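Local coordinates for dihydrodipicolinate reductase N-terminus domain-containing protein (Mycobacterium smegmatis, PDB 6IAQ) that probably catalyses the NADP-dependent reductive amination of ketones to amines, as a native amine dehydrogenase, at residues A[34-48]-A[59-73]. Sequence-based numbering, arbitrary orientation.
Sequences VGAIARSPQKVGQDL and GVAVSDDAAEVLEQT. With NAP (NADP nicotinamide-adenine-dinucleotide phosphate), chain F.
D47 OD1 receives two backbone amides: V60 N, 3.2 Å away and 35° above the carboxylate plane, and more weakly G59 N. CG lies anti to the backbone N (chi1 -180°), which turns the carboxylate back toward 59-60, while OD2 takes L58 N and, weakly, amides at the start of helix 48-51. One carboxylate thus caps the helix and takes the amides of G59 and V60. D47 and A61 form an antiparallel, non-hydrogen-bonded pair, flanked by V62 N to Q46 O (2.8 Å) and L48 N to V60 O. A type II turn from K43 to Q46, with G45 accepting its positive phi, presents G45 N to V62 O at 2.8 Å. The strip's other edge runs parallel to the end of strand 32-37: S63 N reaches A36 O at 2.9 Å, and S63 O accepts A38 N.

V60 and V62 point inward. V60 CG1 lies 3.5 Å from G35 CA, where the missing side chain also lets V69 CG1 approach. V62 CG1 presses tightly on A38 CB at 3.5 Å. Helix 66-73 runs antiparallel to the strand (176°), and I37 CD1 meets A66 CB at 3.6 Å, small alanine permitting this.

The strand's exit belongs to the Rossmann cofactor site: R39 N and S40 N hydrogen-bond to O2X of the 2'-phosphate of NADP, S40 OG to O3X, and extended K43 NZ to O1X (2.6 Å). Two amides, a hydroxyl and one lysine thus hold a phosphate that NAD lacks, on a loop joined to 59-63 through A38 N and V62, consistent with a preference for NADP.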
ATOM      1  N   VAL A  34       1.074 -17.045 -27.554  1.00 31.42           N
ATOM      2  CA  VAL A  34       1.568 -17.401 -28.908  1.00 36.86           C
ATOM      3  C   VAL A  34       2.740 -18.381 -28.806  1.00 39.75           C
ATOM      4  O   VAL A  34       3.179 -18.878 -29.863  1.00 41.55           O
ATOM      5  CB  VAL A  34       1.938 -16.145 -29.712  1.00 37.54           C
ATOM      6  CG1 VAL A  34       0.720 -15.244 -29.832  1.00 41.26           C
ATOM      7  CG2 VAL A  34       3.137 -15.398 -29.139  1.00 34.71           C
ATOM      8  N   GLY A  35       3.229 -18.669 -27.600  1.00 39.51           N
ATOM      9  CA  GLY A  35       4.379 -19.584 -27.451  1.00 40.27           C
ATOM     10  C   GLY A  35       4.573 -20.037 -26.017  1.00 40.68           C
ATOM     11  O   GLY A  35       3.999 -19.404 -25.104  1.00 31.39           O
ATOM     12  N   ALA A  36       5.335 -21.119 -25.822  1.00 35.28           N
ATOM     13  CA  ALA A  36       5.537 -21.751 -24.499  1.00 32.62           C
ATOM     14  C   ALA A  36       6.847 -22.551 -24.533  1.00 34.68           C
ATOM     15  O   ALA A  36       7.083 -23.291 -25.519  1.00 31.00           O
ATOM     16  CB  ALA A  36       4.338 -22.589 -24.137  1.00 35.31           C
ATOM     17  N   ILE A  37       7.702 -22.326 -23.541  1.00 32.00           N
ATOM     18  CA  ILE A  37       9.065 -22.902 -23.449  1.00 34.11           C
ATOM     19  C   ILE A  37       9.138 -23.783 -22.195  1.00 40.69           C
ATOM     20  O   ILE A  37       8.714 -23.329 -21.093  1.00 31.10           O
ATOM     21  CB  ILE A  37      10.126 -21.804 -23.465  1.00 30.32           C
ATOM     22  CG1 ILE A  37       9.890 -20.834 -24.628  1.00 34.15           C
ATOM     23  CG2 ILE A  37      11.535 -22.391 -23.462  1.00 29.02           C
ATOM     24  CD1 ILE A  37      10.622 -19.532 -24.486  1.00 35.77           C
ATOM     25  N   ALA A  38       9.614 -25.017 -22.370  1.00 38.66           N
ATOM     26  CA  ALA A  38       9.822 -25.995 -21.284  1.00 36.26           C
ATOM     27  C   ALA A  38      11.192 -26.650 -21.480  1.00 36.93           C
ATOM     28  O   ALA A  38      11.948 -26.253 -22.413  1.00 38.63           O
ATOM     29  CB  ALA A  38       8.699 -27.009 -21.260  1.00 39.32           C
ATOM     30  N   ARG A  39      11.533 -27.576 -20.587  1.00 31.92           N
ATOM     31  CA  ARG A  39      12.854 -28.249 -20.560  1.00 37.44           C
ATOM     32  C   ARG A  39      12.627 -29.771 -20.621  1.00 38.66           C
ATOM     33  O   ARG A  39      13.401 -30.427 -21.298  1.00 36.92           O
ATOM     34  CB  ARG A  39      13.634 -27.764 -19.333  1.00 38.29           C
ATOM     35  CG  ARG A  39      14.947 -28.482 -19.079  1.00 45.22           C
ATOM     36  CD  ARG A  39      15.738 -27.864 -17.968  1.00 49.05           C
ATOM     37  NE  ARG A  39      16.992 -28.589 -17.850  1.00 56.63           N
ATOM     38  CZ  ARG A  39      17.153 -29.739 -17.201  1.00 63.25           C
ATOM     39  NH1 ARG A  39      16.129 -30.329 -16.602  1.00 65.91           N
ATOM     40  NH2 ARG A  39      18.350 -30.296 -17.144  1.00 67.23           N
ATOM     41  N   SER A  40      11.602 -30.315 -19.948  1.00 41.90           N
ATOM     42  CA  SER A  40      11.319 -31.776 -19.856  1.00 44.60           C
ATOM     43  C   SER A  40      10.861 -32.326 -21.213  1.00 37.36           C
ATOM     44  O   SER A  40       9.904 -31.818 -21.803  1.00 35.93           O
ATOM     45  CB  SER A  40      10.323 -32.077 -18.758  1.00 41.19           C
ATOM     46  OG  SER A  40      10.938 -31.901 -17.492  1.00 46.29           O
ATOM     47  N   PRO A  41      11.580 -33.338 -21.773  1.00 39.75           N
ATOM     48  CA  PRO A  41      11.280 -33.838 -23.116  1.00 36.02           C
ATOM     49  C   PRO A  41       9.822 -34.263 -23.306  1.00 35.78           C
ATOM     50  O   PRO A  41       9.278 -34.054 -24.378  1.00 43.41           O
ATOM     51  CB  PRO A  41      12.231 -35.053 -23.235  1.00 40.85           C
ATOM     52  CG  PRO A  41      13.427 -34.652 -22.405  1.00 43.70           C
ATOM     53  CD  PRO A  41      12.814 -33.932 -21.217  1.00 41.81           C
ATOM     54  N   GLN A  42       9.232 -34.852 -22.264  1.00 38.91           N
ATOM     55  CA  GLN A  42       7.811 -35.293 -22.197  1.00 46.79           C
ATOM     56  C   GLN A  42       6.882 -34.140 -22.609  1.00 45.79           C
ATOM     57  O   GLN A  42       5.881 -34.420 -23.274  1.00 41.64           O
ATOM     58  CB  GLN A  42       7.506 -35.815 -20.786  1.00 48.81           C
ATOM     59  CG  GLN A  42       7.019 -37.262 -20.799  1.00 65.13           C
ATOM     60  CD  GLN A  42       7.497 -38.143 -19.663  1.00 66.53           C
ATOM     61  OE1 GLN A  42       8.294 -39.065 -19.853  1.00 69.13           O
ATOM     62  NE2 GLN A  42       6.974 -37.904 -18.471  1.00 69.62           N
ATOM     63  N   LYS A  43       7.215 -32.894 -22.249  1.00 48.08           N
ATOM     64  CA  LYS A  43       6.347 -31.700 -22.431  1.00 45.51           C
ATOM     65  C   LYS A  43       6.497 -31.135 -23.842  1.00 46.60           C
ATOM     66  O   LYS A  43       5.463 -30.663 -24.368  1.00 45.68           O
ATOM     67  CB  LYS A  43       6.675 -30.621 -21.391  1.00 44.67           C
ATOM     68  CG  LYS A  43       6.151 -31.007 -20.019  1.00 47.06           C
ATOM     69  CD  LYS A  43       6.355 -30.057 -18.913  1.00 51.16           C
ATOM     70  CE  LYS A  43       5.932 -30.727 -17.624  1.00 52.55           C
ATOM     71  NZ  LYS A  43       6.308 -29.911 -16.460  1.00 54.82           N
ATOM     72  N   VAL A  44       7.701 -31.161 -24.418  1.00 50.46           N
ATOM     73  CA  VAL A  44       7.950 -30.531 -25.748  1.00 51.29           C
ATOM     74  C   VAL A  44       7.100 -31.241 -26.813  1.00 54.70           C
ATOM     75  O   VAL A  44       6.942 -32.459 -26.750  1.00 60.91           O
ATOM     76  CB  VAL A  44       9.431 -30.374 -26.139  1.00 49.58           C
ATOM     77  CG1 VAL A  44      10.410 -30.851 -25.095  1.00 50.60           C
ATOM     78  CG2 VAL A  44       9.734 -30.930 -27.521  1.00 54.24           C
ATOM     79  N   GLY A  45       6.495 -30.451 -27.698  1.00 51.91           N
ATOM     80  CA  GLY A  45       5.587 -30.903 -28.759  1.00 50.47           C
ATOM     81  C   GLY A  45       4.139 -30.887 -28.321  1.00 50.42           C
ATOM     82  O   GLY A  45       3.280 -30.764 -29.199  1.00 55.32           O
ATOM     83  N   GLN A  46       3.841 -31.034 -27.027  1.00 47.76           N
ATOM     84  CA  GLN A  46       2.443 -31.057 -26.535  1.00 48.04           C
ATOM     85  C   GLN A  46       1.825 -29.665 -26.724  1.00 49.93           C
ATOM     86  O   GLN A  46       2.575 -28.656 -26.754  1.00 39.62           O
ATOM     87  CB  GLN A  46       2.362 -31.448 -25.064  1.00 48.99           C
ATOM     88  CG  GLN A  46       2.717 -32.900 -24.766  1.00 51.45           C
ATOM     89  CD  GLN A  46       2.373 -33.228 -23.327  1.00 56.28           C
ATOM     90  OE1 GLN A  46       1.248 -33.012 -22.867  1.00 61.08           O
ATOM     91  NE2 GLN A  46       3.341 -33.735 -22.580  1.00 60.82           N
ATOM     92  N   ASP A  47       0.503 -29.629 -26.885  1.00 48.53           N
ATOM     93  CA  ASP A  47      -0.279 -28.375 -26.897  1.00 54.61           C
ATOM     94  C   ASP A  47      -0.333 -27.851 -25.454  1.00 48.79           C
ATOM     95  O   ASP A  47      -0.628 -28.646 -24.549  1.00 47.55           O
ATOM     96  CB  ASP A  47      -1.682 -28.575 -27.470  1.00 51.38           C
ATOM     97  CG  ASP A  47      -2.480 -27.281 -27.494  1.00 56.47           C
ATOM     98  OD1 ASP A  47      -2.333 -26.525 -28.483  1.00 69.48           O
ATOM     99  OD2 ASP A  47      -3.219 -27.027 -26.500  1.00 57.54           O
ATOM    100  N   LEU A  48      -0.096 -26.554 -25.256  1.00 47.40           N
ATOM    101  CA  LEU A  48      -0.066 -25.941 -23.905  1.00 43.71           C
ATOM    102  C   LEU A  48      -1.397 -26.187 -23.182  1.00 46.32           C
ATOM    103  O   LEU A  48      -1.354 -26.546 -21.982  1.00 41.97           O
ATOM    104  CB  LEU A  48       0.237 -24.454 -24.022  1.00 39.96           C
ATOM    105  CG  LEU A  48       0.394 -23.742 -22.681  1.00 38.98           C
ATOM    106  CD1 LEU A  48       1.582 -24.297 -21.926  1.00 38.10           C
ATOM    107  CD2 LEU A  48       0.557 -22.250 -22.872  1.00 38.09           C
ATOM    108  N   GLY A  59      -3.592 -24.189 -29.620  1.00 57.32           N
ATOM    109  CA  GLY A  59      -2.850 -24.022 -30.880  1.00 49.84           C
ATOM    110  C   GLY A  59      -1.457 -23.475 -30.627  1.00 53.86           C
ATOM    111  O   GLY A  59      -0.922 -22.722 -31.481  1.00 49.78           O
ATOM    112  N   VAL A  60      -0.866 -23.858 -29.497  1.00 52.50           N
ATOM    113  CA  VAL A  60       0.531 -23.496 -29.113  1.00 54.45           C
ATOM    114  C   VAL A  60       1.249 -24.798 -28.743  1.00 50.93           C
ATOM    115  O   VAL A  60       0.841 -25.436 -27.747  1.00 52.11           O
ATOM    116  CB  VAL A  60       0.547 -22.489 -27.946  1.00 48.06           C
ATOM    117  CG1 VAL A  60       1.954 -22.128 -27.551  1.00 43.00           C
ATOM    118  CG2 VAL A  60      -0.247 -21.243 -28.266  1.00 54.75           C
ATOM    119  N   ALA A  61       2.278 -25.160 -29.502  1.00 55.26           N
ATOM    120  CA  ALA A  61       3.096 -26.369 -29.261  1.00 52.97           C
ATOM    121  C   ALA A  61       4.270 -25.979 -28.373  1.00 47.22           C
ATOM    122  O   ALA A  61       5.064 -25.114 -28.791  1.00 45.54           O
ATOM    123  CB  ALA A  61       3.556 -26.973 -30.568  1.00 52.22           C
ATOM    124  N   VAL A  62       4.385 -26.591 -27.191  1.00 47.16           N
ATOM    125  CA  VAL A  62       5.511 -26.293 -26.258  1.00 42.57           C
ATOM    126  C   VAL A  62       6.819 -26.631 -26.976  1.00 44.33           C
ATOM    127  O   VAL A  62       6.916 -27.725 -27.589  1.00 43.98           O
ATOM    128  CB  VAL A  62       5.367 -27.065 -24.930  1.00 41.76           C
ATOM    129  CG1 VAL A  62       6.574 -26.865 -24.033  1.00 41.18           C
ATOM    130  CG2 VAL A  62       4.081 -26.695 -24.210  1.00 44.93           C
ATOM    131  N   SER A  63       7.791 -25.732 -26.878  1.00 37.37           N
ATOM    132  CA  SER A  63       9.136 -25.845 -27.466  1.00 37.97           C
ATOM    133  C   SER A  63      10.173 -25.913 -26.345  1.00 41.25           C
ATOM    134  O   SER A  63       9.893 -25.446 -25.219  1.00 38.66           O
ATOM    135  CB  SER A  63       9.394 -24.692 -28.389  1.00 38.54           C
ATOM    136  OG  SER A  63      10.794 -24.528 -28.617  1.00 46.50           O
ATOM    137  N   ASP A  64      11.340 -26.472 -26.649  1.00 37.39           N
ATOM    138  CA  ASP A  64      12.496 -26.512 -25.718  1.00 37.30           C
ATOM    139  C   ASP A  64      13.540 -25.514 -26.176  1.00 31.91           C
ATOM    140  O   ASP A  64      14.619 -25.537 -25.611  1.00 33.73           O
ATOM    141  CB  ASP A  64      13.090 -27.917 -25.601  1.00 44.69           C
ATOM    142  CG  ASP A  64      13.519 -28.514 -26.941  1.00 52.16           C
ATOM    143  OD1 ASP A  64      13.446 -27.806 -27.964  1.00 51.15           O
ATOM    144  OD2 ASP A  64      13.851 -29.713 -26.972  1.00 60.99           O
ATOM    145  N   ASP A  65      13.201 -24.629 -27.114  1.00 33.31           N
ATOM    146  CA  ASP A  65      14.180 -23.720 -27.755  1.00 36.59           C
ATOM    147  C   ASP A  65      13.660 -22.282 -27.635  1.00 38.59           C
ATOM    148  O   ASP A  65      12.879 -21.862 -28.530  1.00 32.29           O
ATOM    149  CB  ASP A  65      14.414 -24.146 -29.207  1.00 38.60           C
ATOM    150  CG  ASP A  65      15.598 -23.477 -29.868  1.00 42.08           C
ATOM    151  OD1 ASP A  65      15.992 -22.356 -29.426  1.00 39.96           O
ATOM    152  OD2 ASP A  65      16.097 -24.074 -30.857  1.00 53.06           O
ATOM    153  N   ALA A  66      14.068 -21.571 -26.581  1.00 35.33           N
ATOM    154  CA  ALA A  66      13.560 -20.208 -26.269  1.00 36.89           C
ATOM    155  C   ALA A  66      13.803 -19.250 -27.458  1.00 35.66           C
ATOM    156  O   ALA A  66      12.862 -18.525 -27.860  1.00 36.33           O
ATOM    157  CB  ALA A  66      14.194 -19.689 -24.995  1.00 33.44           C
ATOM    158  N   ALA A  67      15.035 -19.198 -27.956  1.00 37.89           N
ATOM    159  CA  ALA A  67      15.442 -18.263 -29.044  1.00 38.72           C
ATOM    160  C   ALA A  67      14.561 -18.532 -30.277  1.00 39.35           C
ATOM    161  O   ALA A  67      14.036 -17.576 -30.868  1.00 38.66           O
ATOM    162  CB  ALA A  67      16.903 -18.399 -29.334  1.00 38.58           C
ATOM    163  N   GLU A  68      14.319 -19.795 -30.601  1.00 42.91           N
ATOM    164  CA  GLU A  68      13.495 -20.196 -31.771  1.00 41.14           C
ATOM    165  C   GLU A  68      12.054 -19.704 -31.568  1.00 42.93           C
ATOM    166  O   GLU A  68      11.451 -19.165 -32.522  1.00 36.43           O
ATOM    167  CB  GLU A  68      13.581 -21.704 -31.991  1.00 46.20           C
ATOM    168  CG  GLU A  68      12.791 -22.184 -33.189  1.00 47.65           C
ATOM    169  CD  GLU A  68      13.172 -23.578 -33.651  1.00 56.62           C
ATOM    170  OE1 GLU A  68      12.758 -24.546 -32.987  1.00 60.05           O
ATOM    171  OE2 GLU A  68      13.918 -23.686 -34.652  1.00 66.65           O
ATOM    172  N   VAL A  69      11.496 -19.883 -30.375  1.00 39.60           N
ATOM    173  CA  VAL A  69      10.101 -19.435 -30.089  1.00 34.81           C
ATOM    174  C   VAL A  69      10.025 -17.908 -30.260  1.00 34.91           C
ATOM    175  O   VAL A  69       9.044 -17.437 -30.865  1.00 34.09           O
ATOM    176  CB  VAL A  69       9.641 -19.879 -28.697  1.00 35.63           C
ATOM    177  CG1 VAL A  69       8.343 -19.217 -28.279  1.00 36.13           C
ATOM    178  CG2 VAL A  69       9.500 -21.376 -28.644  1.00 38.52           C
ATOM    179  N   LEU A  70      11.008 -17.157 -29.753  1.00 32.12           N
ATOM    180  CA  LEU A  70      10.964 -15.676 -29.818  1.00 33.23           C
ATOM    181  C   LEU A  70      11.125 -15.218 -31.278  1.00 37.04           C
ATOM    182  O   LEU A  70      10.411 -14.288 -31.688  1.00 35.66           O
ATOM    183  CB  LEU A  70      12.053 -15.095 -28.913  1.00 31.32           C
ATOM    184  CG  LEU A  70      11.863 -15.315 -27.406  1.00 28.72           C
ATOM    185  CD1 LEU A  70      12.752 -14.391 -26.597  1.00 29.21           C
ATOM    186  CD2 LEU A  70      10.424 -15.151 -26.951  1.00 28.80           C
ATOM    187  N   GLU A  71      12.034 -15.841 -32.034  1.00 39.42           N
ATOM    188  CA  GLU A  71      12.287 -15.518 -33.464  1.00 36.20           C
ATOM    189  C   GLU A  71      11.014 -15.831 -34.259  1.00 36.13           C
ATOM    190  O   GLU A  71      10.670 -15.043 -35.152  1.00 34.50           O
ATOM    191  CB  GLU A  71      13.542 -16.238 -33.961  1.00 36.29           C
ATOM    192  CG  GLU A  71      14.813 -15.633 -33.354  1.00 39.67           C
ATOM    193  CD  GLU A  71      16.065 -16.497 -33.373  1.00 41.00           C
ATOM    194  OE1 GLU A  71      16.035 -17.560 -34.037  1.00 55.86           O
ATOM    195  OE2 GLU A  71      17.078 -16.110 -32.731  1.00 42.32           O
ATOM    196  N   GLN A  72      10.309 -16.907 -33.928  1.00 37.17           N
ATOM    197  CA  GLN A  72       9.097 -17.347 -34.667  1.00 36.62           C
ATOM    198  C   GLN A  72       7.872 -16.469 -34.311  1.00 40.93           C
ATOM    199  O   GLN A  72       7.000 -16.320 -35.194  1.00 36.19           O
ATOM    200  CB  GLN A  72       8.836 -18.834 -34.417  1.00 42.18           C
ATOM    201  CG  GLN A  72       9.814 -19.734 -35.163  1.00 47.56           C
ATOM    202  CD  GLN A  72       9.568 -21.202 -34.893  1.00 53.80           C
ATOM    203  OE1 GLN A  72       8.638 -21.594 -34.178  1.00 55.75           O
ATOM    204  NE2 GLN A  72      10.482 -22.027 -35.375  1.00 52.26           N
ATOM    205  N   THR A  73       7.754 -15.950 -33.080  1.00 32.40           N
ATOM    206  CA  THR A  73       6.488 -15.344 -32.595  1.00 34.50           C
ATOM    207  C   THR A  73       6.624 -13.847 -32.261  1.00 33.13           C
ATOM    208  O   THR A  73       5.574 -13.178 -32.288  1.00 35.93           O
ATOM    209  CB  THR A  73       5.923 -16.132 -31.406  1.00 35.89           C
ATOM    210  OG1 THR A  73       6.866 -16.012 -30.345  1.00 44.15           O
ATOM    211  CG2 THR A  73       5.649 -17.581 -31.747  1.00 40.46           C
TER
HETATM  212  PA  NAP F 402       8.688 -25.407 -10.949  1.00 26.75           P
HETATM  213  O1A NAP F 402       7.346 -25.963 -10.858  1.00 26.25           O
HETATM  214  O2A NAP F 402       9.982 -26.226 -10.667  1.00 25.71           O
HETATM  215  O5B NAP F 402       8.803 -24.754 -12.441  1.00 29.38           O
HETATM  216  C5B NAP F 402      10.055 -24.375 -13.031  1.00 29.66           C
HETATM  217  C4B NAP F 402       9.925 -24.517 -14.542  1.00 32.85           C
HETATM  218  O4B NAP F 402      11.110 -24.087 -15.207  1.00 33.64           O
HETATM  219  C3B NAP F 402       9.652 -25.962 -15.041  1.00 34.37           C
HETATM  220  O3B NAP F 402       8.503 -25.830 -15.913  1.00 34.47           O
HETATM  221  C2B NAP F 402      10.864 -26.372 -15.872  1.00 38.56           C
HETATM  222  O2B NAP F 402      10.533 -27.114 -17.067  1.00 41.17           O
HETATM  223  C1B NAP F 402      11.295 -25.012 -16.327  1.00 33.78           C
HETATM  224  N9A NAP F 402      12.685 -24.846 -16.747  1.00 37.01           N
HETATM  225  C8A NAP F 402      13.821 -25.061 -16.054  1.00 33.26           C
HETATM  226  N7A NAP F 402      14.856 -24.685 -16.814  1.00 34.98           N
HETATM  227  C5A NAP F 402      14.356 -24.154 -17.955  1.00 37.22           C
HETATM  228  C6A NAP F 402      14.874 -23.529 -19.199  1.00 38.30           C
HETATM  229  N6A NAP F 402      16.177 -23.379 -19.396  1.00 40.84           N
HETATM  230  N1A NAP F 402      14.003 -23.133 -20.125  1.00 37.82           N
HETATM  231  C2A NAP F 402      12.666 -23.244 -19.988  1.00 38.14           C
HETATM  232  N3A NAP F 402      12.097 -23.795 -18.891  1.00 37.50           N
HETATM  233  C4A NAP F 402      12.920 -24.269 -17.912  1.00 34.81           C
HETATM  234  O3  NAP F 402       8.865 -24.090  -9.980  1.00 27.67           O
HETATM  235  PN  NAP F 402       7.709 -22.929  -9.720  1.00 25.24           P
HETATM  236  O1N NAP F 402       6.977 -23.121  -8.429  1.00 27.32           O
HETATM  237  O2N NAP F 402       6.896 -22.712 -10.947  1.00 24.96           O
HETATM  238  O5D NAP F 402       8.823 -21.798  -9.528  1.00 24.22           O
HETATM  239  C5D NAP F 402       9.655 -21.254 -10.560  1.00 25.52           C
HETATM  240  C4D NAP F 402      10.583 -20.166 -10.097  1.00 26.50           C
HETATM  241  O4D NAP F 402       9.759 -19.030  -9.675  1.00 27.28           O
HETATM  242  C3D NAP F 402      11.448 -20.625  -8.958  1.00 25.18           C
HETATM  243  O3D NAP F 402      12.786 -20.176  -9.073  1.00 23.76           O
HETATM  244  C2D NAP F 402      10.774 -19.979  -7.740  1.00 25.39           C
HETATM  245  O2D NAP F 402      11.731 -19.820  -6.683  1.00 24.89           O
HETATM  246  C1D NAP F 402      10.203 -18.675  -8.368  1.00 26.95           C
HETATM  247  N1N NAP F 402       9.066 -18.145  -7.596  1.00 23.74           N
HETATM  248  C2N NAP F 402       9.102 -16.873  -7.245  1.00 24.60           C
HETATM  249  C3N NAP F 402       8.080 -16.353  -6.465  1.00 24.38           C
HETATM  250  C7N NAP F 402       8.055 -14.889  -6.082  1.00 26.19           C
HETATM  251  O7N NAP F 402       7.198 -14.563  -5.261  1.00 26.83           O
HETATM  252  N7N NAP F 402       8.893 -13.999  -6.643  1.00 24.85           N
HETATM  253  C4N NAP F 402       7.027 -17.183  -6.081  1.00 22.74           C
HETATM  254  C5N NAP F 402       7.008 -18.520  -6.468  1.00 23.77           C
HETATM  255  C6N NAP F 402       8.057 -18.959  -7.237  1.00 22.34           C
HETATM  256  P2B NAP F 402       9.835 -28.550 -17.018  1.00 38.72           P
HETATM  257  O1X NAP F 402       8.433 -28.378 -16.509  1.00 35.82           O
HETATM  258  O2X NAP F 402       9.684 -28.946 -18.485  1.00 37.48           O
HETATM  259  O3X NAP F 402      10.866 -29.291 -16.161  1.00 43.32           O
HETATM  260  O   HOH W   1       5.747 -22.547 -28.431  1.00 35.38           O
HETATM  261  O   HOH W   2      14.062 -25.119 -22.609  1.00 50.72           O